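Local structure of putative alpha/beta hydrolase fold protein (5A62) at residues A[52-57]-A[86-91]; A[139-144]-A[186-191]; A[147-152]-A[178-183]. The protein is probably a carboxylesterase of the alpha/beta hydrolase fold, expected to hydrolyse ester substrates in an ammonia-oxidizing archaeon. All coordinates share one frame; numbering follows the deposited sequence.

Contact 1: A[52-57]-A[86-91]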
ATOM      1  N   ARG A  52      -0.129  31.316  14.336  1.00 13.93           N
ATOM      2  CA  ARG A  52      -1.389  30.772  13.853  1.00 13.32           C
ATOM      3  C   ARG A  52      -1.099  29.242  13.770  1.00 12.77           C
ATOM      4  O   ARG A  52      -0.013  28.875  13.385  1.00 13.99           O
ATOM      5  CB  ARG A  52      -1.725  31.299  12.507  1.00 14.58           C
ATOM      6  CG  ARG A  52      -2.923  30.706  11.850  1.00 14.56           C
ATOM      7  CD  ARG A  52      -3.058  31.244  10.473  1.00 14.88           C
ATOM      8  NE  ARG A  52      -4.191  30.765   9.736  1.00 14.95           N
ATOM      9  CZ  ARG A  52      -4.476  31.124   8.500  1.00 17.29           C
ATOM     10  NH1 ARG A  52      -3.662  31.901   7.790  1.00 19.48           N
ATOM     11  NH2 ARG A  52      -5.571  30.654   7.947  1.00 20.55           N
ATOM     12  N   VAL A  53      -2.011  28.468  14.263  1.00 12.85           N
ATOM     13  CA  VAL A  53      -1.816  26.990  14.387  1.00 12.26           C
ATOM     14  C   VAL A  53      -2.911  26.266  13.636  1.00 11.72           C
ATOM     15  O   VAL A  53      -4.097  26.352  13.997  1.00 12.46           O
ATOM     16  CB  VAL A  53      -1.795  26.530  15.810  1.00 13.35           C
ATOM     17  CG1 VAL A  53      -1.386  25.043  15.873  1.00 14.59           C
ATOM     18  CG2 VAL A  53      -0.789  27.397  16.588  1.00 15.81           C
ATOM     19  N   ILE A  54      -2.511  25.536  12.611  1.00 11.42           N
ATOM     20  CA  ILE A  54      -3.404  24.730  11.810  1.00 10.58           C
ATOM     21  C   ILE A  54      -3.159  23.268  12.132  1.00 10.32           C
ATOM     22  O   ILE A  54      -1.983  22.861  12.138  1.00 12.09           O
ATOM     23  CB  ILE A  54      -3.180  24.968  10.327  1.00 13.09           C
ATOM     24  CG1 ILE A  54      -3.524  26.455  10.003  1.00 16.38           C
ATOM     25  CG2 ILE A  54      -4.083  24.047   9.498  1.00 13.23           C
ATOM     26  CD1 ILE A  54      -2.798  26.972   8.808  1.00 22.25           C
ATOM     27  N   ALA A  55      -4.182  22.530  12.459  1.00  9.71           N
ATOM     28  CA  ALA A  55      -4.023  21.076  12.691  1.00 10.24           C
ATOM     29  C   ALA A  55      -5.118  20.367  11.948  1.00 10.56           C
ATOM     30  O   ALA A  55      -6.182  20.933  11.739  1.00 10.92           O
ATOM     31  CB  ALA A  55      -4.082  20.782  14.153  1.00 10.21           C
ATOM     32  N   TYR A  56      -4.879  19.160  11.489  1.00  8.53           N
ATOM     33  CA  TYR A  56      -5.856  18.412  10.753  1.00  8.66           C
ATOM     34  C   TYR A  56      -5.771  16.944  11.039  1.00  7.95           C
ATOM     35  O   TYR A  56      -4.790  16.484  11.597  1.00  8.56           O
ATOM     36  CB  TYR A  56      -5.865  18.735   9.252  1.00  8.71           C
ATOM     37  CG  TYR A  56      -4.732  18.083   8.507  1.00  8.84           C
ATOM     38  CD1 TYR A  56      -3.429  18.552   8.604  1.00  9.06           C
ATOM     39  CD2 TYR A  56      -4.944  16.992   7.692  1.00  9.12           C
ATOM     40  CE1 TYR A  56      -2.426  17.962   7.877  1.00  9.04           C
ATOM     41  CE2 TYR A  56      -3.957  16.420   6.976  1.00  9.46           C
ATOM     42  CZ  TYR A  56      -2.682  16.883   7.124  1.00  9.48           C
ATOM     43  OH  TYR A  56      -1.694  16.325   6.383  1.00  9.76           O
ATOM     44  N   GLU A  57      -6.807  16.213  10.719  1.00  7.50           N
ATOM     45  CA  GLU A  57      -6.867  14.794  10.908  1.00  7.41           C
ATOM     46  C   GLU A  57      -6.730  14.101   9.580  1.00  7.99           C
ATOM     47  O   GLU A  57      -7.427  14.358   8.619  1.00  8.08           O
ATOM     48  CB  GLU A  57      -8.109  14.405  11.704  1.00  7.69           C
ATOM     49  CG  GLU A  57      -7.974  14.898  13.144  1.00  8.31           C
ATOM     50  CD  GLU A  57      -9.122  14.870  14.081  1.00  9.03           C
ATOM     51  OE1 GLU A  57     -10.267  14.645  13.685  1.00  9.43           O
ATOM     52  OE2 GLU A  57      -8.805  15.039  15.281  1.00  9.12           O
ATOM     53  N   GLU A  86      -4.066  25.305   0.492  1.00 10.01           N
ATOM     54  CA  GLU A  86      -4.694  26.174  -0.513  1.00 10.93           C
ATOM     55  C   GLU A  86      -6.001  26.737   0.008  1.00 11.50           C
ATOM     56  O   GLU A  86      -6.293  27.950  -0.155  1.00 12.24           O
ATOM     57  CB  GLU A  86      -4.988  25.440  -1.799  1.00 14.02           C
ATOM     58  CG  GLU A  86      -3.860  24.977  -2.603  1.00 16.42           C
ATOM     59  CD  GLU A  86      -4.278  24.005  -3.730  1.00 20.00           C
ATOM     60  OE1 GLU A  86      -5.466  23.577  -3.868  1.00 23.38           O
ATOM     61  OE2 GLU A  86      -3.322  23.630  -4.475  1.00 21.93           O
ATOM     62  N   HIS A  87      -6.811  25.956   0.660  1.00 10.77           N
ATOM     63  CA  HIS A  87      -8.145  26.366   1.192  1.00 10.51           C
ATOM     64  C   HIS A  87      -7.977  27.440   2.183  1.00 12.97           C
ATOM     65  O   HIS A  87      -8.864  28.355   2.237  1.00 13.26           O
ATOM     66  CB  HIS A  87      -8.792  25.130   1.792  1.00 12.01           C
ATOM     67  CG  HIS A  87     -10.078  25.392   2.454  1.00 11.98           C
ATOM     68  ND1 HIS A  87     -11.159  25.898   1.754  1.00 12.92           N
ATOM     69  CD2 HIS A  87     -10.481  25.227   3.737  1.00 13.09           C
ATOM     70  CE1 HIS A  87     -12.177  25.980   2.590  1.00 13.69           C
ATOM     71  NE2 HIS A  87     -11.801  25.623   3.801  1.00 15.17           N
ATOM     72  N   LEU A  88      -6.932  27.410   2.985  1.00 11.71           N
ATOM     73  CA  LEU A  88      -6.712  28.346   4.053  1.00 13.79           C
ATOM     74  C   LEU A  88      -5.859  29.515   3.590  1.00 14.91           C
ATOM     75  O   LEU A  88      -5.558  30.398   4.392  1.00 16.45           O
ATOM     76  CB  LEU A  88      -6.141  27.646   5.263  1.00 14.43           C
ATOM     77  CG  LEU A  88      -7.087  26.616   5.824  1.00 15.61           C
ATOM     78  CD1 LEU A  88      -6.374  25.920   6.986  1.00 17.13           C
ATOM     79  CD2 LEU A  88      -8.430  27.186   6.276  1.00 16.48           C
ATOM     80  N   ASN A  89      -5.471  29.521   2.328  1.00 14.27           N
ATOM     81  CA  ASN A  89      -4.652  30.570   1.740  1.00 17.25           C
ATOM     82  C   ASN A  89      -3.373  30.772   2.487  1.00 20.53           C
ATOM     83  O   ASN A  89      -2.954  31.912   2.770  1.00 23.74           O
ATOM     84  CB  ASN A  89      -5.472  31.864   1.694  1.00 19.49           C
ATOM     85  CG  ASN A  89      -6.769  31.694   0.890  1.00 25.26           C
ATOM     86  OD1 ASN A  89      -7.860  31.795   1.421  1.00 35.99           O
ATOM     87  ND2 ASN A  89      -6.642  31.418  -0.379  1.00 28.85           N
ATOM     88  N   ILE A  90      -2.740  29.649   2.810  1.00 19.16           N
ATOM     89  CA  ILE A  90      -1.398  29.659   3.447  1.00 24.15           C
ATOM     90  C   ILE A  90      -0.323  29.674   2.334  1.00 28.66           C
ATOM     91  O   ILE A  90      -0.139  28.666   1.642  1.00 36.79           O
ATOM     92  CB  ILE A  90      -1.250  28.349   4.280  1.00 21.45           C
ATOM     93  CG1 ILE A  90      -2.369  28.196   5.281  1.00 26.33           C
ATOM     94  CG2 ILE A  90       0.084  28.244   5.027  1.00 22.59           C
ATOM     95  CD1 ILE A  90      -2.537  29.380   6.152  1.00 24.84           C
ATOM     96  N   GLY A  91       0.419  30.775   2.218  1.00 34.96           N
ATOM     97  CA  GLY A  91       1.559  30.870   1.263  1.00 35.08           C
ATOM     98  C   GLY A  91       2.905  30.292   1.718  1.00 36.04           C
ATOM     99  O   GLY A  91       3.599  29.649   0.913  1.00 37.66           O
TER
HETATM  100  O   HOH W   1      -4.200  32.973   5.251  1.00 29.27           O

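Contact 2: A[139-144]-A[186-191]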
ATOM      1  N   ARG A 139       1.010  -7.673  12.384  1.00 11.61           N
ATOM      2  CA  ARG A 139       0.269  -8.142  13.548  0.55 12.16           C
ATOM      3  C   ARG A 139      -0.631  -7.068  14.123  1.00 11.03           C
ATOM      4  O   ARG A 139      -1.722  -7.402  14.548  1.00 12.63           O
ATOM      5  CB  ARG A 139       1.187  -8.677  14.634  0.55 13.85           C
ATOM      6  CG  ARG A 139       0.455  -9.499  15.694  0.55 15.95           C
ATOM      7  CD  ARG A 139      -0.060 -10.789  15.071  0.55 17.22           C
ATOM      8  NE  ARG A 139      -0.976 -11.559  15.901  0.55 20.06           N
ATOM      9  CZ  ARG A 139      -2.270 -11.318  16.019  0.55 20.54           C
ATOM     10  NH1 ARG A 139      -2.795 -10.233  15.467  0.55 21.58           N
ATOM     11  NH2 ARG A 139      -3.037 -12.144  16.714  0.55 22.05           N
ATOM     12  N   THR A 140      -0.247  -5.780  14.055  1.00  9.94           N
ATOM     13  CA  THR A 140      -1.149  -4.760  14.528  1.00  9.51           C
ATOM     14  C   THR A 140      -2.365  -4.642  13.586  1.00  9.43           C
ATOM     15  O   THR A 140      -3.489  -4.477  14.046  1.00  8.75           O
ATOM     16  CB  THR A 140      -0.504  -3.397  14.725  1.00 10.83           C
ATOM     17  OG1 THR A 140       0.082  -2.974  13.479  1.00 11.48           O
ATOM     18  CG2 THR A 140       0.590  -3.516  15.796  1.00 12.57           C
ATOM     19  N   ARG A 141      -2.173  -4.762  12.272  1.00  9.22           N
ATOM     20  CA  ARG A 141      -3.325  -4.786  11.372  1.00  9.24           C
ATOM     21  C   ARG A 141      -4.280  -5.943  11.715  1.00  9.01           C
ATOM     22  O   ARG A 141      -5.492  -5.770  11.725  1.00  9.01           O
ATOM     23  CB  ARG A 141      -2.918  -4.868   9.889  1.00  8.75           C
ATOM     24  CG  ARG A 141      -2.427  -3.540   9.314  1.00  8.27           C
ATOM     25  CD  ARG A 141      -2.247  -3.616   7.799  1.00  8.75           C
ATOM     26  NE  ARG A 141      -1.172  -4.468   7.414  1.00  8.73           N
ATOM     27  CZ  ARG A 141       0.089  -4.102   7.349  1.00  7.83           C
ATOM     28  NH1 ARG A 141       0.376  -2.844   7.608  1.00  8.72           N
ATOM     29  NH2 ARG A 141       1.031  -4.967   7.060  1.00  8.78           N
ATOM     30  N   GLU A 142      -3.686  -7.105  12.000  1.00 10.58           N
ATOM     31  CA  GLU A 142      -4.508  -8.299  12.270  1.00 11.47           C
ATOM     32  C   GLU A 142      -5.331  -8.082  13.545  1.00 11.15           C
ATOM     33  O   GLU A 142      -6.534  -8.393  13.545  1.00 12.87           O
ATOM     34  CB  GLU A 142      -3.605  -9.493  12.433  1.00 14.00           C
ATOM     35  CG  GLU A 142      -4.370 -10.771  12.708  1.00 18.14           C
ATOM     36  CD  GLU A 142      -3.478 -12.006  12.857  1.00 27.78           C
ATOM     37  OE1 GLU A 142      -2.225 -11.937  12.715  1.00 33.55           O
ATOM     38  OE2 GLU A 142      -4.065 -13.091  13.178  1.00 38.93           O
ATOM     39  N   VAL A 143      -4.689  -7.532  14.576  1.00  9.98           N
ATOM     40  CA  VAL A 143      -5.488  -7.225  15.770  1.00 10.63           C
ATOM     41  C   VAL A 143      -6.581  -6.185  15.497  1.00 10.69           C
ATOM     42  O   VAL A 143      -7.729  -6.294  15.908  1.00 10.99           O
ATOM     43  CB  VAL A 143      -4.617  -6.769  16.955  1.00 12.49           C
ATOM     44  CG1 VAL A 143      -5.512  -6.397  18.135  1.00 12.87           C
ATOM     45  CG2 VAL A 143      -3.631  -7.839  17.314  1.00 12.56           C
ATOM     46  N   ALA A 144      -6.257  -5.124  14.793  1.00 10.18           N
ATOM     47  CA  ALA A 144      -7.245  -4.092  14.492  1.00 10.17           C
ATOM     48  C   ALA A 144      -8.451  -4.688  13.774  1.00 12.03           C
ATOM     49  O   ALA A 144      -9.600  -4.381  14.080  1.00 11.67           O
ATOM     50  CB  ALA A 144      -6.638  -2.996  13.619  1.00 10.20           C
ATOM     51  N   GLU A 186     -10.286   0.999   9.357  1.00  8.85           N
ATOM     52  CA  GLU A 186      -9.936   1.150   7.921  1.00  9.39           C
ATOM     53  C   GLU A 186      -8.882   2.206   7.826  1.00  8.33           C
ATOM     54  O   GLU A 186      -7.933   2.057   7.021  1.00  8.46           O
ATOM     55  CB  GLU A 186     -11.146   1.434   7.029  1.00 12.11           C
ATOM     56  CG  GLU A 186     -11.855   2.609   7.450  1.00 14.77           C
ATOM     57  CD  GLU A 186     -12.936   2.391   8.632  1.00 17.68           C
ATOM     58  OE1 GLU A 186     -13.061   1.429   9.574  1.00 16.61           O
ATOM     59  OE2 GLU A 186     -13.791   3.392   8.571  1.00 23.79           O
ATOM     60  N   GLY A 187      -8.891   3.247   8.638  1.00  7.88           N
ATOM     61  CA  GLY A 187      -7.881   4.258   8.591  1.00  6.61           C
ATOM     62  C   GLY A 187      -6.552   3.778   9.088  1.00  6.87           C
ATOM     63  O   GLY A 187      -5.501   4.178   8.525  1.00  7.25           O
ATOM     64  N   PHE A 188      -6.489   3.018  10.172  1.00  6.80           N
ATOM     65  CA  PHE A 188      -5.248   2.460  10.645  1.00  7.10           C
ATOM     66  C   PHE A 188      -4.636   1.565   9.585  1.00  6.90           C
ATOM     67  O   PHE A 188      -3.431   1.671   9.307  1.00  7.20           O
ATOM     68  CB  PHE A 188      -5.531   1.668  11.941  1.00  7.17           C
ATOM     69  CG  PHE A 188      -4.266   1.077  12.501  1.00  7.42           C
ATOM     70  CD1 PHE A 188      -3.378   1.835  13.240  1.00  8.40           C
ATOM     71  CD2 PHE A 188      -3.963  -0.258  12.303  1.00  8.76           C
ATOM     72  CE1 PHE A 188      -2.195   1.270  13.710  1.00  8.56           C
ATOM     73  CE2 PHE A 188      -2.798  -0.802  12.769  1.00  9.27           C
ATOM     74  CZ  PHE A 188      -1.933  -0.045  13.419  1.00  8.95           C
ATOM     75  N   VAL A 189      -5.432   0.632   9.067  1.00  7.36           N
ATOM     76  CA  VAL A 189      -4.961  -0.285   8.062  1.00  7.39           C
ATOM     77  C   VAL A 189      -4.410   0.454   6.864  1.00  7.02           C
ATOM     78  O   VAL A 189      -3.285   0.204   6.426  1.00  7.18           O
ATOM     79  CB  VAL A 189      -6.016  -1.297   7.701  1.00  7.70           C
ATOM     80  CG1 VAL A 189      -5.584  -2.138   6.540  1.00  8.15           C
ATOM     81  CG2 VAL A 189      -6.296  -2.189   8.916  1.00  9.11           C
ATOM     82  N   ALA A 190      -5.150   1.407   6.320  1.00  6.41           N
ATOM     83  CA  ALA A 190      -4.713   2.102   5.140  1.00  6.62           C
ATOM     84  C   ALA A 190      -3.442   2.885   5.388  1.00  6.54           C
ATOM     85  O   ALA A 190      -2.583   2.970   4.508  1.00  6.44           O
ATOM     86  CB  ALA A 190      -5.746   3.027   4.657  1.00  6.62           C
ATOM     87  N   ALA A 191      -3.282   3.508   6.522  1.00  5.99           N
ATOM     88  CA  ALA A 191      -2.122   4.336   6.787  1.00  6.25           C
ATOM     89  C   ALA A 191      -0.869   3.474   6.856  1.00  6.36           C
ATOM     90  O   ALA A 191       0.187   3.829   6.336  1.00  6.83           O
ATOM     91  CB  ALA A 191      -2.320   5.178   8.002  1.00  7.00           C
TER

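Contact 3: A[147-152]-A[178-183]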
ATOM      1  N   GLN A 147     -10.062  -7.818  16.202  1.00 15.50           N
ATOM      2  CA  GLN A 147     -10.422  -7.491  17.607  1.00 16.54           C
ATOM      3  C   GLN A 147     -10.821  -6.045  17.810  1.00 16.49           C
ATOM      4  O   GLN A 147     -11.502  -5.749  18.803  1.00 18.61           O
ATOM      5  CB  GLN A 147      -9.312  -7.803  18.567  1.00 19.57           C
ATOM      6  CG  GLN A 147      -8.786  -9.246  18.586  1.00 21.58           C
ATOM      7  CD  GLN A 147      -7.887  -9.500  19.796  1.00 25.75           C
ATOM      8  OE1 GLN A 147      -8.246  -9.141  20.932  1.00 33.77           O
ATOM      9  NE2 GLN A 147      -6.751 -10.113  19.589  1.00 27.56           N
ATOM     10  N   GLY A 148     -10.432  -5.139  16.907  1.00 13.64           N
ATOM     11  CA  GLY A 148     -10.728  -3.774  16.994  1.00 13.12           C
ATOM     12  C   GLY A 148      -9.670  -2.906  17.638  1.00 10.60           C
ATOM     13  O   GLY A 148      -8.672  -3.344  18.158  1.00 11.81           O
ATOM     14  N   MET A 149      -9.900  -1.597  17.532  1.00 11.79           N
ATOM     15  CA  MET A 149      -8.946  -0.614  17.960  1.00 12.27           C
ATOM     16  C   MET A 149      -8.768  -0.478  19.467  1.00 11.97           C
ATOM     17  O   MET A 149      -7.691  -0.202  19.951  1.00 11.97           O
ATOM     18  CB  MET A 149      -9.268   0.768  17.353  1.00 13.85           C
ATOM     19  CG  MET A 149      -9.202   0.756  15.797  1.00 14.30           C
ATOM     20  SD  MET A 149      -7.638   0.156  15.108  1.00 13.45           S
ATOM     21  CE  MET A 149      -6.688   1.587  15.326  1.00 13.10           C
ATOM     22  N   LYS A 150      -9.855  -0.676  20.219  1.00 13.49           N
ATOM     23  CA  LYS A 150      -9.697  -0.627  21.676  1.00 13.93           C
ATOM     24  C   LYS A 150      -8.801  -1.793  22.130  1.00 13.42           C
ATOM     25  O   LYS A 150      -7.908  -1.614  22.950  1.00 13.86           O
ATOM     26  CB  LYS A 150     -11.054  -0.674  22.362  1.00 17.84           C
ATOM     27  CG  LYS A 150     -11.968   0.526  22.127  1.00 25.43           C
ATOM     28  CD  LYS A 150     -13.230   0.371  22.989  1.00 32.16           C
ATOM     29  CE  LYS A 150     -14.397   1.290  22.618  1.00 39.49           C
ATOM     30  NZ  LYS A 150     -14.008   2.715  22.394  1.00 42.36           N
ATOM     31  N   ALA A 151      -9.014  -2.984  21.545  1.00 12.59           N
ATOM     32  CA  ALA A 151      -8.139  -4.108  21.834  1.00 13.13           C
ATOM     33  C   ALA A 151      -6.727  -3.884  21.394  1.00 12.80           C
ATOM     34  O   ALA A 151      -5.774  -4.154  22.127  1.00 12.26           O
ATOM     35  CB  ALA A 151      -8.658  -5.385  21.228  1.00 14.53           C
ATOM     36  N   LEU A 152      -6.572  -3.285  20.216  1.00 11.43           N
ATOM     37  CA  LEU A 152      -5.248  -3.005  19.765  1.00 10.32           C
ATOM     38  C   LEU A 152      -4.527  -2.057  20.738  1.00  9.85           C
ATOM     39  O   LEU A 152      -3.341  -2.266  21.066  1.00 10.51           O
ATOM     40  CB  LEU A 152      -5.234  -2.481  18.334  1.00  9.32           C
ATOM     41  CG  LEU A 152      -3.877  -2.019  17.809  1.00  9.91           C
ATOM     42  CD1 LEU A 152      -2.827  -3.093  17.863  1.00 10.06           C
ATOM     43  CD2 LEU A 152      -4.022  -1.512  16.375  1.00 10.62           C
ATOM     44  N   GLU A 178      -7.163   7.355  24.858  0.60 13.40           N
ATOM     45  CA  GLU A 178      -8.109   8.377  24.396  0.60 15.08           C
ATOM     46  C   GLU A 178      -7.889   8.628  22.929  0.60 13.49           C
ATOM     47  O   GLU A 178      -8.861   8.455  22.141  0.60 13.07           O
ATOM     48  CB  GLU A 178      -8.059   9.700  25.207  0.60 17.45           C
ATOM     49  CG  GLU A 178      -9.264  10.643  24.917  0.60 21.80           C
ATOM     50  CD  GLU A 178     -10.570  10.365  25.699  0.60 24.73           C
ATOM     51  OE1 GLU A 178     -11.017   9.180  25.833  0.60 24.54           O
ATOM     52  OE2 GLU A 178     -11.210  11.376  26.156  0.60 19.45           O
ATOM     53  N   VAL A 179      -6.637   8.960  22.603  1.00 12.19           N
ATOM     54  CA  VAL A 179      -6.287   9.436  21.266  1.00 10.70           C
ATOM     55  C   VAL A 179      -6.439   8.259  20.261  1.00  9.82           C
ATOM     56  O   VAL A 179      -7.159   8.344  19.273  1.00  9.48           O
ATOM     57  CB  VAL A 179      -4.888   9.978  21.237  1.00 11.11           C
ATOM     58  CG1 VAL A 179      -4.355  10.174  19.797  1.00 12.15           C
ATOM     59  CG2 VAL A 179      -4.778  11.259  22.080  1.00 12.44           C
ATOM     60  N   PHE A 180      -5.756   7.161  20.556  1.00  9.59           N
ATOM     61  CA  PHE A 180      -5.626   6.055  19.596  1.00 10.11           C
ATOM     62  C   PHE A 180      -6.951   5.482  19.210  1.00 10.63           C
ATOM     63  O   PHE A 180      -7.210   5.114  18.057  1.00  9.69           O
ATOM     64  CB  PHE A 180      -4.678   5.005  20.174  1.00  9.88           C
ATOM     65  CG  PHE A 180      -4.269   3.939  19.212  1.00 10.27           C
ATOM     66  CD1 PHE A 180      -3.163   4.150  18.377  1.00 11.85           C
ATOM     67  CD2 PHE A 180      -4.976   2.757  19.112  1.00 11.59           C
ATOM     68  CE1 PHE A 180      -2.762   3.129  17.517  1.00 11.87           C
ATOM     69  CE2 PHE A 180      -4.582   1.763  18.258  1.00 12.55           C
ATOM     70  CZ  PHE A 180      -3.529   1.993  17.443  1.00 12.21           C
ATOM     71  N   THR A 181      -7.860   5.342  20.186  1.00 10.31           N
ATOM     72  CA  THR A 181      -9.095   4.640  19.950  1.00 10.82           C
ATOM     73  C   THR A 181     -10.121   5.484  19.155  1.00 10.21           C
ATOM     74  O   THR A 181     -11.165   4.960  18.804  1.00 13.10           O
ATOM     75  CB  THR A 181      -9.702   4.071  21.237  1.00 12.98           C
ATOM     76  OG1 THR A 181     -10.044   5.158  22.076  1.00 14.30           O
ATOM     77  CG2 THR A 181      -8.761   3.110  21.859  1.00 14.49           C
ATOM     78  N   LYS A 182      -9.760   6.706  18.757  1.00  9.21           N
ATOM     79  CA  LYS A 182     -10.563   7.451  17.796  1.00  9.27           C
ATOM     80  C   LYS A 182     -10.210   7.062  16.335  1.00  8.64           C
ATOM     81  O   LYS A 182     -10.884   7.557  15.419  1.00  9.92           O
ATOM     82  CB  LYS A 182     -10.347   8.951  17.914  1.00 10.29           C
ATOM     83  CG  LYS A 182     -10.473   9.611  19.238  1.00 14.77           C
ATOM     84  CD  LYS A 182     -11.825   9.439  19.761  1.00 17.61           C
ATOM     85  CE  LYS A 182     -12.079  10.522  20.834  1.00 22.69           C
ATOM     86  NZ  LYS A 182     -11.603   9.985  22.075  1.00 27.14           N
ATOM     87  N   THR A 183      -9.210   6.225  16.157  1.00  8.93           N
ATOM     88  CA  THR A 183      -8.799   5.875  14.825  1.00  8.93           C
ATOM     89  C   THR A 183      -9.723   4.783  14.317  1.00  9.10           C
ATOM     90  O   THR A 183      -9.959   3.785  15.003  1.00  9.97           O
ATOM     91  CB  THR A 183      -7.370   5.339  14.905  1.00  8.90           C
ATOM     92  OG1 THR A 183      -6.498   6.265  15.596  1.00 10.01           O
ATOM     93  CG2 THR A 183      -6.802   5.162  13.468  1.00  8.65           C
TER

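Contact 1: A[52-57]-A[86-91]
Ile90 covers one face of the Arg52 guanidinium and at the same time meets Ile54, so one branched side chain meets both of the strand residues that reach this turn. Its CD1 stands 3.1 Å from the guanidinium plane, displaced toward the rim on the NH1 side, with Arg52 NH1 3.2 Å from Ile90 CD1. The same methyl meets Ile54 end to end, CD1 of Ile54 being 3.6 Å from CD1 of Ile90. Leu88 adds a second apolar tip: its CD1 reaches the CG2 branch of Ile54 at 3.9 Å. Arg52 gets this far because its chain is fully extended from CG to NE, with CG anti to the backbone N (chi1 174°).

The pairing belongs to the alpha/beta hydrolase fold, in which helices pack on a central, mostly parallel sheet. Strand 52-56 lies between strands 12-18 and 25-29, and the turn that leaves helix 74-87 drops Leu88 and Ile90 onto it. That turn is a Schellman motif: Asn89 has positive phi, and its N bonds to Glu86 O at 3.1 Å, folding the chain back over the last helical turn.

Polar atoms gather at the guanidinium edge. A water in its plane accepts from Arg52 NH1 at 2.8 Å and donates to Asn89 O at 3.0 Å, tying the arginine to the turn. On the other terminal nitrogen, NH2, a salt bridge to Asp17 of strand 12-18 probably balances the charge and, with the water, limits rotation of the group. Farther out, Tyr15 of that strand touches Leu88, and Pro25 touches Ile90.

Contact 2: A[139-144]-A[186-191]
Phe188 turns the edge of its ring to segment 139-144 of helix 136-147, overlapping Thr140 and the start of the next residue. Thr140 OG1 lies in the ring plane, 3.6 Å from Phe188 CZ, and the two side chains cross at about a right angle. Arg141 N comes to the same edge, 4.0 Å from Phe188 CE2, while Ala144 CB, one turn on, packs against Phe188 CD2 at 4.0 Å. The ring is carried across by a first torsion that sets CG anti to the backbone N (chi1 -179°).

Val189 makes the second point of contact. Its CG1 touches Arg141 CD at 3.9 Å, and its other methyl, CG2, lies against Arg141 CG. The arginine chain bends at chi3 (-68°), letting its methylenes pack on valine while NH1 bonds to Thr192 OG1 farther along the partner helix; its charge also makes a cation-pi contact with Phe138.

The helical segments run nearly antiparallel, at 163°, with axes 9.8 Å apart, and belong to the all-helical insertion between strands 116-122 and 212-218, the usual place of the cap in this fold. Thr73 and Thr69 of the second subunit pack on Arg141 and Val189, respectively. Between the two segments the chemistry is therefore van der Waals packing of carbon on carbon, with a hydroxyl and a backbone N-H group at the ring edge, and the polar tie is supplied by the arginine reaching past the interface to Thr192.

Contact 3: A[147-152]-A[178-183]
Met149 folds back on itself to fit between Phe180 and Thr183. Bends at chi2 (-55°) and chi3 (-79°) curl the chain, bringing the terminal methyl CE to 3.6 Å from Phe180 CE2 and 3.8 Å from Thr183 CB. Nearer the backbone, Met149 CG lies only 3.2 Å from Thr183 O, a close carbon-oxygen approach.

Phe180 extends toward helix 149-157. With CG anti to the backbone N (chi1 -170°), the ring points its far carbons CE2 and CZ at Met149 and Leu152. Leu152 comes to the ring edge, where its CD2 lies in the ring plane, 3.7 Å from Phe180 CZ; the two side chains cross at about a right angle. Thr181 offers a methyl instead: CG2 packs 3.9 Å from Lys150 CA and also approaches the carbonyl of Met149, while its hydroxyl bonds to Arg177 O.

Thr183 is held by the turn that ends helix 170-180. Phe180 O accepts from both Thr183 N, at 3.0 Å, and Thr183 OG1, at 2.8 Å, the two donors lying on the same face of the carbonyl plane. The N-H bond closes a type I beta turn from Phe180 to Thr183, and the hydroxyl bond ties to the same carbonyl the side chain whose CB meets the methionine. At the start of the other helix, Gly148 takes the N-cap position, with a positive phi that suits glycine.

The contact joins the start of helix 149-157 to the end of helix 170-180. Helix 136-147 lies against Leu152 through Thr140 and Val143, and helix 185-194 adds Phe188 beside Met149, Leu152 and Thr183.

Contacts 2 and 3 pack against each other within the helical insertion, with centres about 10 Å apart; contact 3 is nested in the chain loop that contact 2 closes. They join where Phe188 CB meets Met149 CE at 3.6 Å and Ala144 CB meets Met149 SD at 3.6 Å, while Val143 O probably accepts a hydrogen bond from Gly148 N. Contact 1 belongs to the sheet-bearing part of the fold, its centre about 28 Å from that of contact 2 and about 27 Å from that of contact 3, without touching either. A GxSxG pattern at Gly97, Ser99 and Gly101, at the end of strand 93-98 and the start of helix 100-111, is consistent with a nucleophile elbow.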